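Leucyl-trna synthetase (Plasmodium knowlesi, PDB 5FOF) attaches leucine to its cognate tRNA at the expense of ATP, the part crystallised here being the editing domain, which probably hydrolyses the ester bond of mischarged aminoacyl-tRNA. Local coordinates at residues Y47-Y50 with L51-K54. Residues are numbered along the deposited sequence; the frame is centred on the assembly and turned at random.
Sequences YEIY and LRNK
Leu51 lies over one face of the Tyr47 ring, its CG 4.0 Å from the ring centroid and offset toward the rim, a CH-pi contact one helical turn apart. Leu51 CD2 comes closest, 3.2 Å from Tyr47 OH, and sits over the hydroxyl end, while Leu51 CD1 lies above the CD2-CE2 side of the ring. The ring of Tyr50 is met obliquely by the Lys54 chain, whose CD sits 3.8 Å from Tyr50 CE2; here the lysine offers methylenes, not its ammonium. At the edge of the Arg52 guanidinium, near its plane, Glu48 OE2 makes an i to i+4 salt bridge of 2.6 Å to Arg52 NH2, on the exposed side of an amphipathic helix of the editing domain that turns Ile49 and Tyr50 inward. The carboxylate is turned 81° from the guanidinium, and a single oxygen does the bridging. The Arg52 side chain runs out extended, then bends at chi3 (-54°), which lets NH1 pass 3.7 Å from Ile49 CG1. Beneath run the i to i+4 bonds of an alpha-helix. Ile49 O takes two N-H groups, Asn53 N at 3.0 Å and, weakly, Asn53 ND2 at 3.3 Å. Glu178 OE1 takes a salt bridge from Arg52 NH1 and the stronger hydrogen bond of Asn53 ND2, which ties helix 43-55 to helix 176-179. On the buried side of the helix, the Tyr50 ring meets that of Phe72 in helix 69-74 and, together with Asn53, rests on Met172 of strand 170-175.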
# COMPACT_ATOMS: atom_id res chain seq x y z
N TYR A 47 -5.34 14.85 10.19
CA TYR A 47 -5.16 16.30 10.30
C TYR A 47 -4.24 16.70 11.45
O TYR A 47 -3.46 17.63 11.31
CB TYR A 47 -6.50 17.03 10.43
CG TYR A 47 -6.33 18.52 10.32
CD1 TYR A 47 -5.85 19.09 9.15
CD2 TYR A 47 -6.62 19.37 11.39
CE1 TYR A 47 -5.68 20.46 9.03
CE2 TYR A 47 -6.45 20.74 11.27
CZ TYR A 47 -5.97 21.28 10.09
OH TYR A 47 -5.78 22.64 9.96
N GLU A 48 -4.32 15.99 12.57
CA GLU A 48 -3.39 16.24 13.66
C GLU A 48 -1.97 16.17 13.13
O GLU A 48 -1.21 17.14 13.25
CB GLU A 48 -3.55 15.27 14.81
CG GLU A 48 -2.69 15.64 16.02
CD GLU A 48 -2.55 14.50 17.01
OE1 GLU A 48 -3.56 13.79 17.25
OE2 GLU A 48 -1.43 14.33 17.53
N ILE A 49 -1.65 15.03 12.51
CA ILE A 49 -0.33 14.76 11.92
C ILE A 49 0.06 15.88 10.96
O ILE A 49 1.20 16.32 10.97
CB ILE A 49 -0.29 13.36 11.22
CG1 ILE A 49 -0.34 12.24 12.26
CG2 ILE A 49 0.96 13.17 10.35
CD1 ILE A 49 -0.92 10.94 11.73
N TYR A 50 -0.88 16.36 10.17
CA TYR A 50 -0.59 17.43 9.23
C TYR A 50 -0.16 18.73 9.94
O TYR A 50 0.77 19.38 9.47
CB TYR A 50 -1.79 17.67 8.31
CG TYR A 50 -1.63 18.85 7.39
CD1 TYR A 50 -1.03 18.72 6.13
CD2 TYR A 50 -2.08 20.13 7.76
CE1 TYR A 50 -0.89 19.81 5.28
CE2 TYR A 50 -1.95 21.22 6.91
CZ TYR A 50 -1.35 21.06 5.68
OH TYR A 50 -1.23 22.13 4.86
N LEU A 51 -0.84 19.09 11.03
CA LEU A 51 -0.56 20.33 11.79
C LEU A 51 0.79 20.28 12.45
O LEU A 51 1.56 21.24 12.40
CB LEU A 51 -1.59 20.59 12.88
CG LEU A 51 -3.03 20.88 12.47
CD1 LEU A 51 -3.87 21.03 13.72
CD2 LEU A 51 -3.13 22.11 11.58
N ARG A 52 1.08 19.16 13.10
CA ARG A 52 2.39 18.93 13.68
C ARG A 52 3.50 19.06 12.63
O ARG A 52 4.49 19.74 12.87
CB ARG A 52 2.44 17.56 14.37
CG ARG A 52 3.70 17.32 15.19
CD ARG A 52 3.88 15.84 15.50
NE ARG A 52 2.69 15.26 16.14
CZ ARG A 52 1.96 14.22 15.69
NH1 ARG A 52 2.27 13.59 14.57
NH2 ARG A 52 0.90 13.81 16.40
N ASN A 53 3.33 18.44 11.46
CA ASN A 53 4.38 18.48 10.43
C ASN A 53 4.35 19.72 9.52
O ASN A 53 5.29 19.94 8.74
CB ASN A 53 4.42 17.17 9.62
CG ASN A 53 5.11 16.04 10.38
OD1 ASN A 53 6.32 15.83 10.23
ND2 ASN A 53 4.34 15.32 11.20
N LYS A 54 3.28 20.52 9.62
CA LYS A 54 3.23 21.87 9.03
C LYS A 54 4.34 22.76 9.61
O LYS A 54 5.12 23.35 8.86
CB LYS A 54 1.86 22.51 9.27
CG LYS A 54 1.65 23.87 8.62
CD LYS A 54 0.23 24.05 8.07
CE LYS A 54 -0.84 24.14 9.15
NZ LYS A 54 -1.31 25.53 9.41